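Local coordinates for protein Non-canonical purine NTP pyrophosphatase (Coxiella burnetii, PDB 3TQU) that probably hydrolyses non-canonical purine nucleoside triphosphates such as XTP, dITP and ITP to their monophosphates and diphosphate, keeping them out of DNA and RNA, at residues A18-Q21 with E22-D26; S82-G85 with V86-R90; H168-T171 with A172-D176. All blocks are in the same frame, centred on the assembly; numbering follows the deposited sequence.

Contact 1: A18-Q21 with E22-D26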
ATOM      1  N   ALA A  18       3.944  15.773  16.823  1.00 16.81           N
ATOM      2  CA  ALA A  18       4.249  17.180  16.588  1.00 20.33           C
ATOM      3  C   ALA A  18       4.397  17.485  15.098  1.00 22.25           C
ATOM      4  O   ALA A  18       3.890  18.496  14.612  1.00 22.51           O
ATOM      5  CB  ALA A  18       5.511  17.580  17.342  1.00 20.01           C
ATOM      6  N   GLU A  19       5.095  16.614  14.375  1.00 23.49           N
ATOM      7  CA  GLU A  19       5.276  16.801  12.938  1.00 25.63           C
ATOM      8  C   GLU A  19       3.925  16.829  12.224  1.00 26.47           C
ATOM      9  O   GLU A  19       3.721  17.595  11.284  1.00 27.74           O
ATOM     10  CB  GLU A  19       6.163  15.698  12.351  1.00 29.16           C
ATOM     11  CG  GLU A  19       7.636  15.799  12.730  1.00 34.74           C
ATOM     12  CD  GLU A  19       8.462  14.640  12.194  1.00 41.84           C
ATOM     13  OE1 GLU A  19       7.949  13.888  11.337  1.00 44.36           O
ATOM     14  OE2 GLU A  19       9.622  14.478  12.632  1.00 42.76           O
HETATM   15  N   MSE A  20       3.007  15.991  12.695  1.00 25.58           N
HETATM   16  CA  MSE A  20       1.681  15.849  12.102  1.00 25.76           C
HETATM   17  C   MSE A  20       0.832  17.087  12.377  1.00 22.53           C
HETATM   18  O   MSE A  20       0.168  17.613  11.483  1.00 22.44           O
HETATM   19  CB  MSE A  20       1.000  14.598  12.670  1.00 27.14           C
HETATM   20  CG  MSE A  20      -0.386  14.278  12.120  1.00 29.70           C
HETATM   21 SE   MSE A  20      -0.283  13.333  10.424  1.00 43.70          SE
HETATM   22  CE  MSE A  20       1.280  12.261  10.827  1.00 23.88           C
ATOM     23  N   GLN A  21       0.856  17.553  13.620  1.00 18.83           N
ATOM     24  CA  GLN A  21       0.093  18.736  13.994  1.00 17.20           C
ATOM     25  C   GLN A  21       0.552  19.941  13.184  1.00 20.21           C
ATOM     26  O   GLN A  21      -0.260  20.753  12.744  1.00 21.60           O
ATOM     27  CB  GLN A  21       0.231  19.016  15.490  1.00 16.75           C
ATOM     28  CG  GLN A  21      -0.427  17.970  16.376  1.00 16.98           C
ATOM     29  CD  GLN A  21      -0.015  18.118  17.823  1.00 17.34           C
ATOM     30  OE1 GLN A  21       1.022  18.707  18.123  1.00 18.09           O
ATOM     31  NE2 GLN A  21      -0.831  17.597  18.728  1.00 17.45           N
ATOM     32  N   GLU A  22       1.863  20.047  12.997  1.00 20.95           N
ATOM     33  CA  GLU A  22       2.442  21.104  12.177  1.00 22.99           C
ATOM     34  C   GLU A  22       1.982  20.969  10.725  1.00 19.64           C
ATOM     35  O   GLU A  22       1.648  21.953  10.068  1.00 19.63           O
ATOM     36  CB  GLU A  22       3.969  21.046  12.250  1.00 27.70           C
ATOM     37  CG  GLU A  22       4.680  21.961  11.266  1.00 33.53           C
ATOM     38  CD  GLU A  22       4.573  23.421  11.647  1.00 38.36           C
ATOM     39  OE1 GLU A  22       4.405  23.710  12.852  1.00 40.20           O
ATOM     40  OE2 GLU A  22       4.654  24.281  10.745  1.00 40.17           O
ATOM     41  N   LEU A  23       1.963  19.733  10.239  1.00 18.82           N
ATOM     42  CA  LEU A  23       1.597  19.444   8.857  1.00 21.93           C
ATOM     43  C   LEU A  23       0.163  19.841   8.532  1.00 20.84           C
ATOM     44  O   LEU A  23      -0.107  20.386   7.461  1.00 20.97           O
ATOM     45  CB  LEU A  23       1.781  17.952   8.568  1.00 24.32           C
ATOM     46  CG  LEU A  23       1.379  17.506   7.161  1.00 25.97           C
ATOM     47  CD1 LEU A  23       2.434  17.934   6.160  1.00 29.04           C
ATOM     48  CD2 LEU A  23       1.179  16.003   7.119  1.00 26.99           C
ATOM     49  N   LEU A  24      -0.754  19.559   9.454  1.00 15.08           N
ATOM     50  CA  LEU A  24      -2.180  19.759   9.201  1.00 18.00           C
ATOM     51  C   LEU A  24      -2.773  20.914  10.001  1.00 16.84           C
ATOM     52  O   LEU A  24      -3.970  20.928  10.291  1.00 18.12           O
ATOM     53  CB  LEU A  24      -2.951  18.475   9.502  1.00 20.84           C
ATOM     54  CG  LEU A  24      -2.448  17.237   8.761  1.00 25.00           C
ATOM     55  CD1 LEU A  24      -3.343  16.048   9.052  1.00 27.12           C
ATOM     56  CD2 LEU A  24      -2.380  17.507   7.264  1.00 22.79           C
ATOM     57  N   ARG A  25      -1.937  21.894  10.330  1.00 19.60           N
ATOM     58  CA  ARG A  25      -2.340  22.994  11.201  1.00 23.17           C
ATOM     59  C   ARG A  25      -3.521  23.803  10.663  1.00 23.79           C
ATOM     60  O   ARG A  25      -4.251  24.430  11.433  1.00 25.08           O
ATOM     61  CB  ARG A  25      -1.150  23.919  11.476  1.00 21.48           C
ATOM     62  CG  ARG A  25      -0.627  24.650  10.252  1.00 23.06           C
ATOM     63  CD  ARG A  25       0.646  25.416  10.580  1.00 28.45           C
ATOM     64  NE  ARG A  25       1.100  26.242   9.465  1.00 33.40           N
ATOM     65  CZ  ARG A  25       1.935  25.830   8.516  1.00 37.00           C
ATOM     66  NH1 ARG A  25       2.411  24.592   8.537  1.00 37.72           N
ATOM     67  NH2 ARG A  25       2.292  26.656   7.541  1.00 37.56           N
ATOM     68  N   ASP A  26      -3.711  23.786   9.350  1.00 24.98           N
ATOM     69  CA  ASP A  26      -4.766  24.589   8.734  1.00 24.74           C
ATOM     70  C   ASP A  26      -6.029  23.788   8.426  1.00 25.35           C
ATOM     71  O   ASP A  26      -6.995  24.324   7.880  1.00 24.98           O
ATOM     72  CB  ASP A  26      -4.246  25.283   7.473  1.00 25.58           C
ATOM     73  CG  ASP A  26      -3.273  26.407   7.788  1.00 29.06           C
ATOM     74  OD1 ASP A  26      -3.321  26.936   8.919  1.00 30.60           O
ATOM     75  OD2 ASP A  26      -2.466  26.765   6.906  1.00 29.35           O
TER

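Contact 2: S82-G85 with V86-R90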
ATOM      1  N   SER A  82      17.924  -5.510   0.562  1.00 20.23           N
ATOM      2  CA  SER A  82      16.930  -4.644   1.205  1.00 18.00           C
ATOM      3  C   SER A  82      16.916  -4.692   2.734  1.00 17.50           C
ATOM      4  O   SER A  82      16.113  -4.014   3.371  1.00 14.76           O
ATOM      5  CB  SER A  82      15.527  -4.886   0.636  1.00 17.35           C
ATOM      6  OG  SER A  82      15.398  -4.300  -0.649  1.00 15.77           O
ATOM      7  N   ALA A  83      17.800  -5.488   3.323  1.00 19.43           N
ATOM      8  CA  ALA A  83      17.987  -5.446   4.768  1.00 21.38           C
ATOM      9  C   ALA A  83      18.559  -4.079   5.139  1.00 19.43           C
ATOM     10  O   ALA A  83      19.202  -3.437   4.310  1.00 17.16           O
ATOM     11  CB  ALA A  83      18.923  -6.559   5.213  1.00 22.65           C
ATOM     12  N   PRO A  84      18.338  -3.630   6.387  1.00 16.78           N
ATOM     13  CA  PRO A  84      17.623  -4.337   7.457  1.00 16.08           C
ATOM     14  C   PRO A  84      16.107  -4.348   7.269  1.00 14.35           C
ATOM     15  O   PRO A  84      15.429  -5.146   7.915  1.00 15.61           O
ATOM     16  CB  PRO A  84      18.001  -3.543   8.712  1.00 16.57           C
ATOM     17  CG  PRO A  84      18.290  -2.173   8.213  1.00 16.78           C
ATOM     18  CD  PRO A  84      18.920  -2.361   6.861  1.00 18.05           C
ATOM     19  N   GLY A  85      15.589  -3.480   6.406  1.00 12.36           N
ATOM     20  CA  GLY A  85      14.166  -3.452   6.105  1.00 11.26           C
ATOM     21  C   GLY A  85      13.275  -3.347   7.331  1.00 14.63           C
ATOM     22  O   GLY A  85      13.418  -2.424   8.131  1.00 14.30           O
ATOM     23  N   VAL A  86      12.348  -4.290   7.479  1.00 16.95           N
ATOM     24  CA  VAL A  86      11.437  -4.274   8.620  1.00 14.71           C
ATOM     25  C   VAL A  86      12.153  -4.664   9.910  1.00 19.66           C
ATOM     26  O   VAL A  86      11.593  -4.561  10.999  1.00 22.81           O
ATOM     27  CB  VAL A  86      10.199  -5.175   8.396  1.00 19.02           C
ATOM     28  CG1 VAL A  86       9.331  -4.610   7.278  1.00 18.27           C
ATOM     29  CG2 VAL A  86      10.610  -6.607   8.094  1.00 21.25           C
ATOM     30  N   PHE A  87      13.399  -5.110   9.777  1.00 21.44           N
ATOM     31  CA  PHE A  87      14.230  -5.435  10.930  1.00 22.03           C
ATOM     32  C   PHE A  87      15.192  -4.291  11.234  1.00 21.63           C
ATOM     33  O   PHE A  87      16.183  -4.479  11.936  1.00 22.76           O
ATOM     34  CB  PHE A  87      15.016  -6.725  10.684  1.00 21.89           C
ATOM     35  CG  PHE A  87      14.150  -7.899  10.333  1.00 23.32           C
ATOM     36  CD1 PHE A  87      13.628  -8.714  11.324  1.00 27.27           C
ATOM     37  CD2 PHE A  87      13.850  -8.182   9.011  1.00 24.47           C
ATOM     38  CE1 PHE A  87      12.825  -9.795  11.001  1.00 28.08           C
ATOM     39  CE2 PHE A  87      13.048  -9.260   8.681  1.00 28.03           C
ATOM     40  CZ  PHE A  87      12.536 -10.068   9.679  1.00 27.43           C
ATOM     41  N   SER A  88      14.897  -3.109  10.697  1.00 22.13           N
ATOM     42  CA  SER A  88      15.745  -1.934  10.901  1.00 19.49           C
ATOM     43  C   SER A  88      16.038  -1.694  12.381  1.00 19.95           C
ATOM     44  O   SER A  88      17.171  -1.398  12.758  1.00 18.70           O
ATOM     45  CB  SER A  88      15.111  -0.679  10.288  1.00 16.05           C
ATOM     46  OG  SER A  88      15.269  -0.642   8.873  1.00 10.53           O
ATOM     47  N   SER A  89      15.012  -1.821  13.216  1.00 23.44           N
ATOM     48  CA  SER A  89      15.164  -1.568  14.646  1.00 27.72           C
ATOM     49  C   SER A  89      15.757  -2.764  15.392  1.00 29.16           C
ATOM     50  O   SER A  89      16.314  -2.609  16.480  1.00 30.05           O
ATOM     51  CB  SER A  89      13.818  -1.178  15.263  1.00 27.74           C
ATOM     52  OG  SER A  89      12.870  -2.222  15.114  1.00 27.33           O
ATOM     53  N   ARG A  90      15.641  -3.949  14.801  1.00 29.30           N
ATOM     54  CA  ARG A  90      16.077  -5.186  15.450  1.00 29.23           C
ATOM     55  C   ARG A  90      17.421  -5.685  14.923  1.00 28.20           C
ATOM     56  O   ARG A  90      17.925  -6.720  15.361  1.00 29.29           O
ATOM     57  CB  ARG A  90      15.026  -6.281  15.256  1.00 30.86           C
ATOM     58  CG  ARG A  90      13.737  -6.070  16.034  1.00 34.33           C
ATOM     59  CD  ARG A  90      12.669  -7.070  15.600  1.00 36.92           C
ATOM     60  NE  ARG A  90      12.146  -6.765  14.270  1.00 36.76           N
ATOM     61  CZ  ARG A  90      11.316  -7.552  13.592  1.00 38.17           C
ATOM     62  NH1 ARG A  90      10.913  -8.704  14.112  1.00 41.36           N
ATOM     63  NH2 ARG A  90      10.892  -7.190  12.389  1.00 37.28           N
TER

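Contact 3: H168-T171 with A172-D176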
ATOM      1  N   HIS A 168      22.611  16.698  -1.431  1.00 13.54           N
ATOM      2  CA  HIS A 168      23.121  17.688  -0.486  1.00 14.25           C
ATOM      3  C   HIS A 168      24.604  17.498  -0.189  1.00 17.11           C
ATOM      4  O   HIS A 168      25.222  18.345   0.457  1.00 14.94           O
ATOM      5  CB  HIS A 168      22.325  17.643   0.823  1.00 10.24           C
ATOM      6  CG  HIS A 168      20.957  18.240   0.717  1.00  9.71           C
ATOM      7  ND1 HIS A 168      20.010  17.775  -0.169  1.00 11.87           N
ATOM      8  CD2 HIS A 168      20.382  19.273   1.375  1.00  8.29           C
ATOM      9  CE1 HIS A 168      18.907  18.494  -0.050  1.00 10.70           C
ATOM     10  NE2 HIS A 168      19.108  19.410   0.880  1.00 10.50           N
ATOM     11  N   GLN A 169      25.168  16.392  -0.667  1.00 14.86           N
ATOM     12  CA  GLN A 169      26.557  16.045  -0.375  1.00 17.35           C
ATOM     13  C   GLN A 169      26.816  16.127   1.127  1.00 17.05           C
ATOM     14  O   GLN A 169      27.840  16.646   1.567  1.00 14.75           O
ATOM     15  CB  GLN A 169      27.526  16.949  -1.146  1.00 19.69           C
ATOM     16  CG  GLN A 169      27.194  17.080  -2.625  1.00 19.71           C
ATOM     17  CD  GLN A 169      28.365  17.554  -3.458  1.00 22.25           C
ATOM     18  OE1 GLN A 169      29.509  17.154  -3.234  1.00 21.94           O
ATOM     19  NE2 GLN A 169      28.085  18.410  -4.432  1.00 24.13           N
ATOM     20  N   ARG A 170      25.861  15.612   1.897  1.00 15.91           N
ATOM     21  CA  ARG A 170      25.930  15.569   3.353  1.00 14.70           C
ATOM     22  C   ARG A 170      25.122  14.359   3.809  1.00 11.45           C
ATOM     23  O   ARG A 170      24.229  13.911   3.094  1.00 10.89           O
ATOM     24  CB  ARG A 170      25.303  16.826   3.955  1.00 19.36           C
ATOM     25  CG  ARG A 170      26.144  18.089   3.870  1.00 20.10           C
ATOM     26  CD  ARG A 170      25.280  19.315   4.146  1.00 23.87           C
ATOM     27  NE  ARG A 170      24.710  19.872   2.921  1.00 21.98           N
ATOM     28  CZ  ARG A 170      23.754  20.797   2.890  1.00 22.51           C
ATOM     29  NH1 ARG A 170      23.243  21.268   4.019  1.00 20.38           N
ATOM     30  NH2 ARG A 170      23.305  21.249   1.725  1.00 20.84           N
ATOM     31  N   THR A 171      25.425  13.830   4.991  1.00 10.69           N
ATOM     32  CA  THR A 171      24.620  12.743   5.536  1.00  9.30           C
ATOM     33  C   THR A 171      23.354  13.329   6.145  1.00 11.06           C
ATOM     34  O   THR A 171      23.261  14.538   6.342  1.00 12.89           O
ATOM     35  CB  THR A 171      25.373  11.940   6.614  1.00 13.23           C
ATOM     36  OG1 THR A 171      25.560  12.757   7.778  1.00 13.39           O
ATOM     37  CG2 THR A 171      26.721  11.466   6.091  1.00 17.11           C
ATOM     38  N   ALA A 172      22.379  12.474   6.441  1.00 10.10           N
ATOM     39  CA  ALA A 172      21.128  12.925   7.040  1.00  9.94           C
ATOM     40  C   ALA A 172      21.367  13.593   8.389  1.00 11.87           C
ATOM     41  O   ALA A 172      20.646  14.515   8.770  1.00 12.79           O
ATOM     42  CB  ALA A 172      20.162  11.758   7.196  1.00 10.59           C
ATOM     43  N   ALA A 173      22.376  13.120   9.110  1.00 10.07           N
ATOM     44  CA  ALA A 173      22.687  13.652  10.432  1.00 13.39           C
ATOM     45  C   ALA A 173      23.388  15.006  10.341  1.00 18.31           C
ATOM     46  O   ALA A 173      23.426  15.757  11.317  1.00 16.62           O
ATOM     47  CB  ALA A 173      23.538  12.663  11.214  1.00 13.54           C
ATOM     48  N   GLU A 174      23.946  15.308   9.171  1.00 16.31           N
ATOM     49  CA  GLU A 174      24.609  16.590   8.947  1.00 14.75           C
ATOM     50  C   GLU A 174      23.622  17.685   8.567  1.00 14.20           C
ATOM     51  O   GLU A 174      23.909  18.870   8.719  1.00 14.55           O
ATOM     52  CB  GLU A 174      25.680  16.472   7.860  1.00 12.87           C
ATOM     53  CG  GLU A 174      26.974  15.840   8.331  1.00 13.01           C
ATOM     54  CD  GLU A 174      28.046  15.843   7.258  1.00 16.85           C
ATOM     55  OE1 GLU A 174      27.771  15.375   6.134  1.00 18.67           O
ATOM     56  OE2 GLU A 174      29.165  16.318   7.541  1.00 18.32           O
ATOM     57  N   LEU A 175      22.463  17.288   8.058  1.00 12.32           N
ATOM     58  CA  LEU A 175      21.444  18.256   7.677  1.00 17.77           C
ATOM     59  C   LEU A 175      20.834  18.933   8.902  1.00 17.84           C
ATOM     60  O   LEU A 175      20.725  18.325   9.969  1.00 17.55           O
ATOM     61  CB  LEU A 175      20.335  17.574   6.870  1.00 15.66           C
ATOM     62  CG  LEU A 175      20.719  16.942   5.531  1.00 13.83           C
ATOM     63  CD1 LEU A 175      19.519  16.235   4.916  1.00  9.40           C
ATOM     64  CD2 LEU A 175      21.278  17.994   4.581  1.00 14.87           C
ATOM     65  N   ASP A 176      20.442  20.195   8.750  1.00 18.08           N
ATOM     66  CA  ASP A 176      19.606  20.838   9.754  1.00 25.82           C
ATOM     67  C   ASP A 176      18.297  20.062   9.843  1.00 26.35           C
ATOM     68  O   ASP A 176      17.788  19.587   8.829  1.00 26.37           O
ATOM     69  CB  ASP A 176      19.325  22.295   9.385  1.00 29.02           C
ATOM     70  CG  ASP A 176      20.528  23.195   9.591  1.00 31.85           C
ATOM     71  OD1 ASP A 176      21.400  22.845  10.415  1.00 29.48           O
ATOM     72  OD2 ASP A 176      20.600  24.256   8.933  1.00 34.51           O
TER
HETATM   73  O   HOH W   1      23.516  21.335   6.769  0.90 20.36           O

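Contact 1: A18-Q21 with E22-D26
A18 and E22 meet through the backbone, one helical turn apart. E22 N donates to A18 O at 3.0 Å, and the N-H points nearly straight at the oxygen, at 164°. CB of E22 also rests by this oxygen. E22 CG is anti to its own N (chi1 171°) and the chain bends at chi2. This brings its carboxylate near R25, with E22 OE2 3.2 Å from R25 NH1. The oxygen lies well out of the guanidinium plane, so this salt bridge works through charge and not through a directed N-H. The same R25 NH1 donates to E22 O at 3.1 Å, in the guanidinium plane. R25 NH1 thus bonds the backbone of E22 and is near its carboxylate by charge alone.

E19 O accepts from L23 N at 3.0 Å. CB of E19 points away from 22-26. E19 OE1 forms a salt bridge with R186, a residue predicted to bind substrate.

M20, a selenomethionine, supplies the last regular bond, from L24 N to M20 O at 3.0 Å. Its SE packs on the leucine ends, 4.3 Å from L24 CD1 and 4.5 Å from L23 CD2. Both are loose apolar contacts.

Q21 has its CB against E22 N. Q21 O is 3.2 Å from R25 N, but the angle is too poor for a bond. The regular pattern ends here, and L24 is the first residue to leave helical angles.

Helix 14-23 is the crossover of the beta-alpha-beta unit between parallel strands 5-9 and 29-33. M20 and L24 touch F31 of strand 29-33. On helix 185-199, M20 meets L190 and L193, L23 meets L190, and L24 meets L197.

Contact 2: S82-G85 with V86-R90
The F87 ring has P84 O at its edge, near its plane and 3.6 Å from F87 CD2. The R90 guanidinium takes F87 CD1 on one face, 3.3 Å above the plane and toward the rim. At its edge, in plane, lies V86 O. R90 NH2 donates to that oxygen at 3.1 Å, nearly straight at 172° but from above the V86 carbonyl plane.

F87 N donates to P84 O at 2.8 Å, and S88 N to G85 O at 3.0 Å. G85 O has a second donor, S88 OG, at 2.7 Å. The hydroxyl lies in the carbonyl plane on a lone pair, while the amide N comes from above it. S88 OG stands beside its own N (chi1 -77°), 3.5 Å from P84 CG. The peptide bond before P84 is cis, and G85 has positive phi.

V86 touches helix 49-64 near D72 of the metal site, and P134 of the second subunit. P84 packs on Y159, predicted to bind substrate, and Y159 OH is hydrogen-bonded to S88 O. S88 OG also accepts from L75 N of strand 68-77. So bonded both ways, the buried hydroxyl is probably held in one rotation.

Contact 3: H168-T171 with A172-D176
T171 and E174 hold each other by reciprocal hydrogen bonds. T171 N donates to E174 OE1 at 3.0 Å in a fairly straight bond of 162°, and the carboxylate uses its anti lone pair. In return E174 N donates to T171 O at 3.0 Å, from above the carbonyl plane. A weak bond of 3.3 Å also runs from E174 N to T171 OG1, and L175 N makes another weak one to T171 O. T171 OG1 sits between its own N and carbonyl carbon (chi1 68°), which turns it toward the amide of E174. R152 adds to both residues: its NH1 forms a salt bridge with E174 OE1, and its carbonyl is hydrogen-bonded to T171 OG1.

The T171 N to E174 OE1 bond and the weak E174 N to T171 OG1 bond recall a capping box. It lies around 172-174, which have helical angles without the regular bonds of a helix. These residues follow the end strand 170-171 of the mixed sheet. Q169 and R170 form a G1 beta bulge opposite strand 163-165. A172 and A173 lie against D160, a residue predicted to bind substrate.

L175 CD2 makes the packing contacts. It comes within 3.6 Å of H168 CD2, the two side chains crossing at about a right angle. The same methyl lies over one face of the R170 guanidinium, 3.9 Å from R170 NH1.

The remaining polar links involve R170 and H168. R170 NE donates to H168 O at 2.9 Å. A water at the edge of the guanidinium accepts from R170 NH1 and donates to E174 O. H168 NE2 is hydrogen-bonded to E179 of helix 177-183.

The contacts follow one another along the chain without overlap: contact 1, contact 2, then contact 3. Between centres, contact 1 lies about 28 Å from contact 2. The centre of contact 3 is about 24 Å from that of contact 1 and about 22 Å from that of contact 2. None touches another. Contacts 1 and 2 lie on opposite sides of the chain's centre. One mixed sheet relates all three. Contact 1 is on the helix beside its outer strand 29-33, contact 2 follows the inner strand 68-77, and contact 3 includes the other outermost strand of this chain, 170-171. Each lies beside a residue predicted to bind substrate, R186, Y159 and D160 respectively, approached from a different part of the sheet.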